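Local coordinates for protein histone-lysine N-methyltransferase SETMAR (Homo sapiens, PDB 3F2K) that methylates histone H3 and acts in DNA double-strand break repair, replication fork restart and DNA integration, the part described here being its DNA-binding mariner transposase region, at residues Met108-Lys111 with Leu112-Leu115; Leu141-Leu144 with Asn145-Tyr149; Phe169-Leu172 with Asn173-Leu176; Asn208-Ile211 with Ser212-Lys216. All coordinates share one frame; numbering follows the deposited sequence.

Contact 1: residues Met108-Lys111 with Leu112-Leu115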
loop_
_atom_site.group_PDB
_atom_site.type_symbol
_atom_site.label_atom_id
_atom_site.label_comp_id
_atom_site.label_asym_id
_atom_site.label_seq_id
_atom_site.Cartn_x
_atom_site.Cartn_y
_atom_site.Cartn_z
HETATM N N MSE A 108 5.241 5.953 10.915
HETATM C CA MSE A 108 3.913 6.111 10.233
HETATM C C MSE A 108 2.766 6.279 11.267
HETATM O O MSE A 108 1.882 7.128 11.065
HETATM C CB MSE A 108 3.603 4.933 9.345
HETATM C CG MSE A 108 2.130 5.010 8.681
HETATM SE SE MSE A 108 0.844 4.268 9.713
HETATM C CE MSE A 108 1.508 2.434 9.950
ATOM N N ASN A 109 2.769 5.430 12.292
ATOM C CA ASN A 109 1.739 5.473 13.274
ATOM C C ASN A 109 1.737 6.834 14.033
ATOM O O ASN A 109 0.650 7.359 14.362
ATOM C CB ASN A 109 1.840 4.281 14.230
ATOM C CG ASN A 109 0.643 4.209 15.185
ATOM O OD1 ASN A 109 -0.490 4.040 14.747
ATOM N ND2 ASN A 109 0.912 4.439 16.520
ATOM N N GLN A 110 2.927 7.426 14.267
ATOM C CA GLN A 110 2.921 8.714 14.957
ATOM C C GLN A 110 2.226 9.767 14.059
ATOM O O GLN A 110 1.484 10.664 14.524
ATOM C CB GLN A 110 4.320 9.196 15.301
ATOM C CG GLN A 110 5.048 8.235 16.243
ATOM C CD GLN A 110 6.423 8.850 16.583
ATOM O OE1 GLN A 110 7.289 9.017 15.725
ATOM N NE2 GLN A 110 6.557 9.254 17.813
ATOM N N LYS A 111 2.536 9.710 12.785
ATOM C CA LYS A 111 1.890 10.648 11.843
ATOM C C LYS A 111 0.387 10.461 11.727
ATOM O O LYS A 111 -0.346 11.449 11.603
ATOM C CB LYS A 111 2.555 10.569 10.453
ATOM C CG LYS A 111 3.971 11.108 10.474
ATOM C CD LYS A 111 4.657 10.902 9.175
ATOM C CE LYS A 111 6.061 11.522 9.148
ATOM N NZ LYS A 111 6.542 11.589 7.696
ATOM N N LEU A 112 -0.065 9.203 11.745
ATOM C CA LEU A 112 -1.485 8.873 11.688
ATOM C C LEU A 112 -2.155 9.455 12.922
ATOM O O LEU A 112 -3.243 10.074 12.833
ATOM C CB LEU A 112 -1.651 7.350 11.676
ATOM C CG LEU A 112 -3.086 6.853 11.696
ATOM C CD1 LEU A 112 -3.831 7.400 10.429
ATOM C CD2 LEU A 112 -3.203 5.322 11.792
ATOM N N GLN A 113 -1.463 9.305 14.067
ATOM C CA GLN A 113 -2.007 9.808 15.336
ATOM C C GLN A 113 -2.229 11.322 15.259
ATOM O O GLN A 113 -3.299 11.778 15.710
ATOM C CB GLN A 113 -1.069 9.474 16.514
ATOM C CG GLN A 113 -1.165 8.012 16.885
ATOM C CD GLN A 113 -0.131 7.612 17.929
ATOM O OE1 GLN A 113 0.969 8.136 17.945
ATOM N NE2 GLN A 113 -0.476 6.639 18.724
ATOM N N ARG A 114 -1.282 12.062 14.697
ATOM C CA ARG A 114 -1.449 13.500 14.479
ATOM C C ARG A 114 -2.564 13.805 13.483
ATOM O O ARG A 114 -3.441 14.647 13.724
ATOM C CB ARG A 114 -0.157 14.100 13.941
ATOM C CG ARG A 114 -0.252 15.614 13.658
ATOM C CD ARG A 114 1.090 16.220 13.364
ATOM N NE ARG A 114 1.939 15.400 12.485
ATOM C CZ ARG A 114 1.749 15.245 11.173
ATOM N NH1 ARG A 114 0.711 15.823 10.546
ATOM N NH2 ARG A 114 2.598 14.492 10.489
ATOM N N LEU A 115 -2.531 13.097 12.360
ATOM C CA LEU A 115 -3.554 13.322 11.318
ATOM C C LEU A 115 -4.981 13.008 11.777
ATOM O O LEU A 115 -5.919 13.705 11.303
ATOM C CB LEU A 115 -3.182 12.565 10.023
ATOM C CG LEU A 115 -1.957 13.118 9.263
ATOM C CD1 LEU A 115 -1.485 12.041 8.216
ATOM C CD2 LEU A 115 -2.131 14.540 8.609
#

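Contact 2: residues Leu141-Leu144 with Asn145-Tyr149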
loop_
_atom_site.group_PDB
_atom_site.type_symbol
_atom_site.label_atom_id
_atom_site.label_comp_id
_atom_site.label_asym_id
_atom_site.label_seq_id
_atom_site.Cartn_x
_atom_site.Cartn_y
_atom_site.Cartn_z
ATOM N N LEU A 141 5.829 -8.029 13.242
ATOM C CA LEU A 141 4.604 -8.531 13.818
ATOM C C LEU A 141 4.387 -7.997 15.238
ATOM O O LEU A 141 3.295 -7.520 15.590
ATOM C CB LEU A 141 4.605 -10.074 13.804
ATOM C CG LEU A 141 4.634 -10.634 12.339
ATOM C CD1 LEU A 141 4.638 -12.100 12.416
ATOM C CD2 LEU A 141 3.321 -10.140 11.634
ATOM N N GLN A 142 5.424 -8.060 16.055
ATOM C CA GLN A 142 5.307 -7.493 17.409
ATOM C C GLN A 142 4.977 -5.970 17.423
ATOM O O GLN A 142 4.193 -5.532 18.243
ATOM C CB GLN A 142 6.552 -7.779 18.221
ATOM C CG GLN A 142 6.252 -7.459 19.724
ATOM C CD GLN A 142 7.435 -7.684 20.613
ATOM O OE1 GLN A 142 8.451 -6.957 20.558
ATOM N NE2 GLN A 142 7.318 -8.683 21.448
ATOM N N LYS A 143 5.549 -5.205 16.522
ATOM C CA LYS A 143 5.284 -3.785 16.468
ATOM C C LYS A 143 3.801 -3.549 16.191
ATOM O O LYS A 143 3.168 -2.685 16.789
ATOM C CB LYS A 143 6.135 -3.166 15.371
ATOM C CG LYS A 143 5.981 -1.605 15.259
ATOM C CD LYS A 143 6.255 -0.923 16.589
ATOM C CE LYS A 143 7.701 -1.074 17.006
ATOM N NZ LYS A 143 7.938 -0.080 18.133
ATOM N N LEU A 144 3.284 -4.295 15.221
ATOM C CA LEU A 144 1.873 -4.206 14.867
ATOM C C LEU A 144 1.029 -4.568 16.076
ATOM O O LEU A 144 0.118 -3.789 16.423
ATOM C CB LEU A 144 1.509 -5.083 13.649
ATOM C CG LEU A 144 2.138 -4.406 12.373
ATOM C CD1 LEU A 144 2.073 -5.405 11.170
ATOM C CD2 LEU A 144 1.553 -3.019 11.956
ATOM N N ASN A 145 1.364 -5.657 16.769
ATOM C CA ASN A 145 0.564 -6.041 17.913
ATOM C C ASN A 145 0.613 -4.913 19.004
ATOM O O ASN A 145 -0.432 -4.522 19.562
ATOM C CB ASN A 145 1.019 -7.406 18.451
ATOM C CG ASN A 145 0.301 -7.791 19.756
ATOM O OD1 ASN A 145 0.887 -7.669 20.861
ATOM N ND2 ASN A 145 -0.936 -8.243 19.643
ATOM N N GLU A 146 1.801 -4.402 19.274
ATOM C CA GLU A 146 2.028 -3.388 20.286
ATOM C C GLU A 146 1.337 -2.076 20.010
ATOM O O GLU A 146 0.818 -1.483 20.949
ATOM C CB GLU A 146 3.520 -3.149 20.495
ATOM C CG GLU A 146 4.172 -4.341 21.084
ATOM C CD GLU A 146 5.628 -4.053 21.447
ATOM O OE1 GLU A 146 6.153 -3.045 20.955
ATOM O OE2 GLU A 146 6.244 -4.854 22.190
ATOM N N LEU A 147 1.190 -1.706 18.740
ATOM C CA LEU A 147 0.529 -0.458 18.428
ATOM C C LEU A 147 -0.941 -0.601 18.182
ATOM O O LEU A 147 -1.603 0.412 17.927
ATOM C CB LEU A 147 1.200 0.214 17.232
ATOM C CG LEU A 147 2.664 0.644 17.372
ATOM C CD1 LEU A 147 3.080 1.220 16.068
ATOM C CD2 LEU A 147 2.830 1.757 18.524
ATOM N N GLY A 148 -1.443 -1.848 18.215
ATOM C CA GLY A 148 -2.910 -2.117 18.083
ATOM C C GLY A 148 -3.414 -2.288 16.658
ATOM O O GLY A 148 -4.597 -2.097 16.412
ATOM N N TYR A 149 -2.535 -2.724 15.730
ATOM C CA TYR A 149 -2.936 -2.932 14.268
ATOM C C TYR A 149 -3.398 -4.350 14.006
ATOM O O TYR A 149 -2.689 -5.315 14.301
ATOM C CB TYR A 149 -1.774 -2.576 13.291
ATOM C CG TYR A 149 -1.517 -1.107 13.065
ATOM C CD1 TYR A 149 -1.777 -0.508 11.821
ATOM C CD2 TYR A 149 -0.905 -0.302 14.074
ATOM C CE1 TYR A 149 -1.547 0.839 11.608
ATOM C CE2 TYR A 149 -0.686 1.057 13.878
ATOM C CZ TYR A 149 -1.035 1.631 12.631
ATOM O OH TYR A 149 -0.814 2.959 12.423
#

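Contact 3: residues Phe169-Leu172 with Asn173-Leu176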
loop_
_atom_site.group_PDB
_atom_site.type_symbol
_atom_site.label_atom_id
_atom_site.label_comp_id
_atom_site.label_asym_id
_atom_site.label_seq_id
_atom_site.Cartn_x
_atom_site.Cartn_y
_atom_site.Cartn_z
ATOM N N PHE A 169 0.343 3.662 -7.517
ATOM C CA PHE A 169 1.450 3.410 -8.407
ATOM C C PHE A 169 1.093 3.541 -9.890
ATOM O O PHE A 169 1.922 3.931 -10.681
ATOM C CB PHE A 169 2.152 2.046 -8.088
ATOM C CG PHE A 169 2.963 2.071 -6.744
ATOM C CD1 PHE A 169 3.305 3.283 -6.153
ATOM C CD2 PHE A 169 3.368 0.903 -6.101
ATOM C CE1 PHE A 169 4.003 3.328 -4.931
ATOM C CE2 PHE A 169 4.106 0.958 -4.855
ATOM C CZ PHE A 169 4.391 2.158 -4.301
ATOM N N LYS A 170 -0.133 3.184 -10.234
ATOM C CA LYS A 170 -0.621 3.351 -11.591
ATOM C C LYS A 170 -0.551 4.818 -12.008
ATOM O O LYS A 170 0.056 5.168 -13.049
ATOM C CB LYS A 170 -2.044 2.816 -11.674
ATOM C CG LYS A 170 -2.821 3.209 -12.927
ATOM C CD LYS A 170 -4.240 2.711 -12.887
ATOM C CE LYS A 170 -5.069 3.237 -11.709
ATOM N NZ LYS A 170 -6.364 2.384 -11.541
ATOM N N HIS A 171 -1.086 5.677 -11.166
ATOM C CA HIS A 171 -1.047 7.115 -11.411
ATOM C C HIS A 171 0.375 7.722 -11.336
ATOM O O HIS A 171 0.749 8.634 -12.140
ATOM C CB HIS A 171 -1.972 7.815 -10.467
ATOM C CG HIS A 171 -3.413 7.580 -10.781
ATOM N ND1 HIS A 171 -4.023 8.138 -11.883
ATOM C CD2 HIS A 171 -4.337 6.781 -10.205
ATOM C CE1 HIS A 171 -5.282 7.743 -11.940
ATOM N NE2 HIS A 171 -5.497 6.901 -10.943
ATOM N N LEU A 172 1.195 7.173 -10.449
ATOM C CA LEU A 172 2.616 7.582 -10.386
ATOM C C LEU A 172 3.361 7.192 -11.674
ATOM O O LEU A 172 4.096 8.038 -12.192
ATOM C CB LEU A 172 3.324 6.945 -9.190
ATOM C CG LEU A 172 4.833 7.292 -8.994
ATOM C CD1 LEU A 172 5.027 8.836 -8.719
ATOM C CD2 LEU A 172 5.326 6.463 -7.787
ATOM N N ASN A 173 3.193 5.962 -12.168
ATOM C CA ASN A 173 3.763 5.568 -13.470
ATOM C C ASN A 173 3.391 6.559 -14.562
ATOM O O ASN A 173 4.264 6.991 -15.332
ATOM C CB ASN A 173 3.339 4.166 -13.872
ATOM C CG ASN A 173 3.986 3.091 -12.997
ATOM O OD1 ASN A 173 5.004 3.329 -12.376
ATOM N ND2 ASN A 173 3.397 1.910 -12.976
ATOM N N ASN A 174 2.122 6.920 -14.636
ATOM C CA ASN A 174 1.674 7.947 -15.624
ATOM C C ASN A 174 2.483 9.246 -15.475
ATOM O O ASN A 174 3.075 9.758 -16.459
ATOM C CB ASN A 174 0.173 8.239 -15.526
ATOM C CG ASN A 174 -0.694 7.080 -15.970
ATOM O OD1 ASN A 174 -0.256 6.197 -16.712
ATOM N ND2 ASN A 174 -1.953 7.079 -15.505
ATOM N N PHE A 175 2.570 9.733 -14.247
ATOM C CA PHE A 175 3.292 10.936 -13.898
ATOM C C PHE A 175 4.798 10.888 -14.250
ATOM O O PHE A 175 5.381 11.905 -14.647
ATOM C CB PHE A 175 3.154 11.177 -12.396
ATOM C CG PHE A 175 3.835 12.418 -11.896
ATOM C CD1 PHE A 175 3.180 13.648 -11.937
ATOM C CD2 PHE A 175 5.137 12.363 -11.367
ATOM C CE1 PHE A 175 3.793 14.823 -11.449
ATOM C CE2 PHE A 175 5.723 13.502 -10.897
ATOM C CZ PHE A 175 5.041 14.739 -10.914
ATOM N N LEU A 176 5.448 9.738 -14.044
ATOM C CA LEU A 176 6.908 9.688 -14.243
ATOM C C LEU A 176 7.272 9.567 -15.716
ATOM O O LEU A 176 8.431 9.809 -16.096
ATOM C CB LEU A 176 7.524 8.530 -13.454
ATOM C CG LEU A 176 7.357 8.526 -11.942
ATOM C CD1 LEU A 176 7.659 7.118 -11.381
ATOM C CD2 LEU A 176 8.124 9.643 -11.201
HETATM O O HOH W 1 -0.007 3.481 -15.392
HETATM O O HOH W 2 -2.702 9.132 -14.131
#

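Contact 4: residues Asn208-Ile211 with Ser212-Lys216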
loop_
_atom_site.group_PDB
_atom_site.type_symbol
_atom_site.label_atom_id
_atom_site.label_comp_id
_atom_site.label_asym_id
_atom_site.label_seq_id
_atom_site.Cartn_x
_atom_site.Cartn_y
_atom_site.Cartn_z
ATOM N N ASN A 208 -11.847 2.655 -1.762
ATOM C CA ASN A 208 -13.263 2.285 -2.065
ATOM C C ASN A 208 -13.436 1.272 -3.229
ATOM O O ASN A 208 -14.331 0.394 -3.202
ATOM C CB ASN A 208 -14.103 3.564 -2.132
ATOM C CG ASN A 208 -14.348 4.109 -0.727
ATOM O OD1 ASN A 208 -15.025 3.454 0.081
ATOM N ND2 ASN A 208 -13.800 5.299 -0.408
ATOM N N GLN A 209 -12.487 1.320 -4.148
ATOM C CA GLN A 209 -12.453 0.352 -5.267
ATOM C C GLN A 209 -12.277 -1.065 -4.778
ATOM O O GLN A 209 -12.590 -1.961 -5.521
ATOM C CB GLN A 209 -11.369 0.699 -6.263
ATOM C CG GLN A 209 -11.927 1.747 -7.205
ATOM C CD GLN A 209 -10.933 2.275 -8.208
ATOM O OE1 GLN A 209 -9.787 1.889 -8.204
ATOM N NE2 GLN A 209 -11.402 3.175 -9.092
ATOM N N LEU A 210 -11.783 -1.280 -3.539
ATOM C CA LEU A 210 -11.605 -2.650 -3.073
ATOM C C LEU A 210 -12.848 -3.526 -3.208
ATOM O O LEU A 210 -12.720 -4.744 -3.531
ATOM C CB LEU A 210 -11.130 -2.718 -1.587
ATOM C CG LEU A 210 -9.679 -2.333 -1.288
ATOM C CD1 LEU A 210 -9.491 -2.154 0.234
ATOM C CD2 LEU A 210 -8.746 -3.491 -1.809
ATOM N N ILE A 211 -14.020 -2.984 -2.865
ATOM C CA ILE A 211 -15.230 -3.797 -2.905
ATOM C C ILE A 211 -15.481 -4.332 -4.307
ATOM O O ILE A 211 -15.709 -5.546 -4.519
ATOM C CB ILE A 211 -16.447 -3.013 -2.428
ATOM C CG1 ILE A 211 -16.160 -2.501 -1.017
ATOM C CG2 ILE A 211 -17.675 -3.952 -2.362
ATOM C CD1 ILE A 211 -16.060 -3.661 -0.083
ATOM N N SER A 212 -15.379 -3.440 -5.265
ATOM C CA SER A 212 -15.594 -3.848 -6.671
ATOM C C SER A 212 -14.541 -4.858 -7.158
ATOM O O SER A 212 -14.882 -5.826 -7.892
ATOM C CB SER A 212 -15.742 -2.625 -7.610
ATOM O OG SER A 212 -14.554 -1.867 -7.680
ATOM N N ARG A 213 -13.291 -4.694 -6.722
ATOM C CA ARG A 213 -12.217 -5.597 -7.115
ATOM C C ARG A 213 -12.335 -6.974 -6.428
ATOM O O ARG A 213 -12.095 -8.028 -7.087
ATOM C CB ARG A 213 -10.867 -4.998 -6.778
ATOM C CG ARG A 213 -10.548 -3.845 -7.759
ATOM C CD ARG A 213 -9.216 -3.277 -7.430
ATOM N NE ARG A 213 -8.879 -2.284 -8.446
ATOM C CZ ARG A 213 -8.024 -2.467 -9.447
ATOM N NH1 ARG A 213 -7.345 -3.604 -9.562
ATOM N NH2 ARG A 213 -7.840 -1.474 -10.349
ATOM N N TRP A 214 -12.666 -6.992 -5.123
ATOM C CA TRP A 214 -13.010 -8.298 -4.514
ATOM C C TRP A 214 -14.093 -9.041 -5.293
ATOM O O TRP A 214 -13.997 -10.286 -5.526
ATOM C CB TRP A 214 -13.404 -8.176 -3.031
ATOM C CG TRP A 214 -12.212 -7.684 -2.199
ATOM C CD1 TRP A 214 -10.893 -7.903 -2.409
ATOM C CD2 TRP A 214 -12.316 -6.852 -1.027
ATOM N NE1 TRP A 214 -10.130 -7.251 -1.402
ATOM C CE2 TRP A 214 -11.008 -6.637 -0.534
ATOM C CE3 TRP A 214 -13.396 -6.319 -0.328
ATOM C CZ2 TRP A 214 -10.757 -5.833 0.603
ATOM C CZ3 TRP A 214 -13.156 -5.536 0.802
ATOM C CH2 TRP A 214 -11.838 -5.303 1.252
ATOM N N GLN A 215 -15.123 -8.305 -5.686
ATOM C CA GLN A 215 -16.245 -8.945 -6.389
ATOM C C GLN A 215 -15.853 -9.448 -7.754
ATOM O O GLN A 215 -16.295 -10.517 -8.188
ATOM C CB GLN A 215 -17.467 -8.011 -6.501
ATOM C CG GLN A 215 -18.760 -8.748 -7.021
ATOM C CD GLN A 215 -19.147 -9.910 -6.143
ATOM O OE1 GLN A 215 -19.370 -9.739 -4.943
ATOM N NE2 GLN A 215 -19.239 -11.119 -6.725
ATOM N N LYS A 216 -15.010 -8.697 -8.428
ATOM C CA LYS A 216 -14.585 -9.106 -9.781
ATOM C C LYS A 216 -13.757 -10.358 -9.662
ATOM O O LYS A 216 -13.852 -11.292 -10.507
ATOM C CB LYS A 216 -13.774 -8.006 -10.430
ATOM C CG LYS A 216 -14.608 -6.807 -10.915
ATOM C CD LYS A 216 -13.667 -5.894 -11.650
ATOM C CE LYS A 216 -14.264 -4.514 -11.834
ATOM N NZ LYS A 216 -13.327 -3.839 -12.809
HETATM O O HOH W 3 -16.049 -0.665 -5.081
#

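Contact 1: residues Met108-Lys111 with Leu112-Leu115
The guanidinium NH2 of Arg-114 lies against the aliphatic CB and CG of Lys-111, the two side chains side by side and pointing the same way near the C-terminal end of helix 98-115. The backbone supplies four hydrogen bonds of the i to i+4 kind, from Leu-112 N to Met-108 O through to Leu-115 N to Lys-111 O (2.8 Å).

Among the polar side chains, the Arg-114 chain bends about its CG-CD bond (chi3 42°), which brings NH2 back to 3.7 Å from Lys-111 CG, while Lys-111 O lies over one guanidinium face. The two charged ends stay apart, with Lys-111 NZ bonded instead to His-86. Asn-109 and Gln-113 bring their amides together at 3.4 Å between ND2 and NE2, two donors that form no bond, their planes 50° apart; Asn-109 OD1 is taken by Tyr-149. Gln-113 CG rests 3.2 Å from Asn-109 O.

Apolar contact is slighter: the selenium of selenomethionine Met-108 reaches Leu-112 CB at 4.4 Å. Both residues face inward on Ile-85 and Val-35. A helix with one buried apolar flank laid on a mixed beta-sheet, and a polar flank outside, is characteristic of the RNase H-like fold of mariner transposases.

Contact 2: residues Leu141-Leu144 with Asn145-Tyr149
Leu-144 meets Tyr-149 where helix 140-147 stops, and its side chain is worth following outward. CB lies 4.1 Å from Tyr-149 CB. With CG anti to the carbonyl carbon (chi1 -71°), the branch CD2 is carried to Tyr-149 CB at 3.6 Å and to Tyr-149 CG, the first ring atom, at 3.8 Å; the side chains cross at about a right angle, and CD2 comes to the ring obliquely. Beyond these segments Leu-144 packs on Ile-105 and Leu-127, between helix 98-115 and the sheet.

Its carbonyl closes the helix. Tyr-149 N gives Leu-144 O a straight bond of 2.9 Å, while Gly-148 N and Leu-147 N add weak ones; Gly-148 has positive phi (88°), and the turn is a Schellman motif.

On the outer side, Gln-142 and Glu-146 lay amide and carboxylate nearly parallel, 10° apart, with Gln-142 CD 3.5 Å from Glu-146 OE2. Lys-143 bends at chi2 and chi3, bringing CD to 3.9 Å from Leu-147 CD1; its NZ forms a salt bridge with Asp-106 and is 4.5 Å from Glu-146 OE1, beyond a salt bridge.

Chemically, Leu-144 O takes one good bond and two weak ones as the chain turns at Gly-148, and Tyr-149 is buried beyond it. Glu-146 may still ease the charge of Lys-143 at longer range.

Contact 3: residues Phe169-Leu172 with Asn173-Leu176
Asn-173 N bonds to Phe-169 O at 2.8 Å and nearly straight (172°), the shortest of four i to i+4 backbone bonds in this part of helix 163-176. Two waters extend the polar network. One donates both to Lys-170 O and to Asn-174 OD1, bridging a main-chain carbonyl and a side-chain amide one turn on; the other accepts from Asn-174 ND2 at 2.6 Å and also bonds His-171 ND1. With CG beside its own backbone N (chi1 -68°), the Asn-174 amide folds back over the preceding turn and can serve both waters, one at each end. Asn-173 OD1 takes its hydrogen bond from Lys-40.

In the RNase H-like catalytic core of mariner transposases a helix of this kind lies against the sheet that carries the metal-binding acidic residues; here Phe-169 packs on Asp-38, a magnesium ligand, and its side chain is about 6 Å from the bound ion.

Packing follows the buried flank. Leu-172 CG touches Leu-176 CD1 at 3.7 Å, the two leucines meeting at a slant, and Leu-172 CD1 lies 4.1 Å from Leu-176 CD2. Farther out Leu-172 CD1 approaches Phe-175 CD2 at 4.4 Å, while the Phe-175 ring turns away to Phe-194 and to a cation-pi contact with Lys-179.

Contact 4: residues Asn208-Ile211 with Ser212-Lys216
Leu-210 sits under the six-membered ring of Trp-214, its CB 3.9 Å from the ring centroid and 13° off the normal, a CH-pi contact. Leu-210 O lies over a face of the same indole, and it also accepts from Trp-214 N in an almost straight bond (2.8 Å, 176°). Ile-211 adds its tip, CD1 standing 3.6 Å from Trp-214 CZ3 in an oblique approach; chi1 and chi2 near -60° swing that methyl toward the indole. Trp-214 is buried, also touching Leu-21 and Ile-22 of helix 8-27.

The opposite character appears at exposed Ser-212. The helix is kinked at Leu-210 and Ile-211, whose N atoms make no i to i+4 bond; just after it a water donates to Asn-208 O and accepts from Ser-212 N (2.9 Å). Ser-212 OG, held between its backbone N and carbonyl carbon (chi1 65°), donates to Gln-209 O at 2.9 Å, an oxygen that also receives Arg-213 N. Gln-209 OE1 stands only loosely near the edge of the Arg-213 guanidinium, which bonds to Asp-160 O and makes a cation-pi contact with Tyr-166.

Such a kink followed by a water bridge belongs here to an amphipathic helix packed against helices 8-27 and 163-176 of the transposase domain.

Overall arrangement
Followed from the N terminus, the four contacts come strictly in series: each joins neighbouring turns of one helix, so none encloses or crosses another and none closes a long loop. Contact 1 lies near the end of helix 98-115, and contact 2 closes helix 140-147 before strand 150-151. These two touch, with Asn-109 CB packed on Leu-147 CD1, tying both helices to each other beside the sheet. Contact 3, about 31 Å from contact 2 between centres and across the chain's centre, lies near the magnesium site. Contact 4, which ties helix 202-219 to helices 8-27 and 163-176, approaches contact 3 where two like charges, Lys-170 NZ and Arg-213 NH2, come within 4.3 Å.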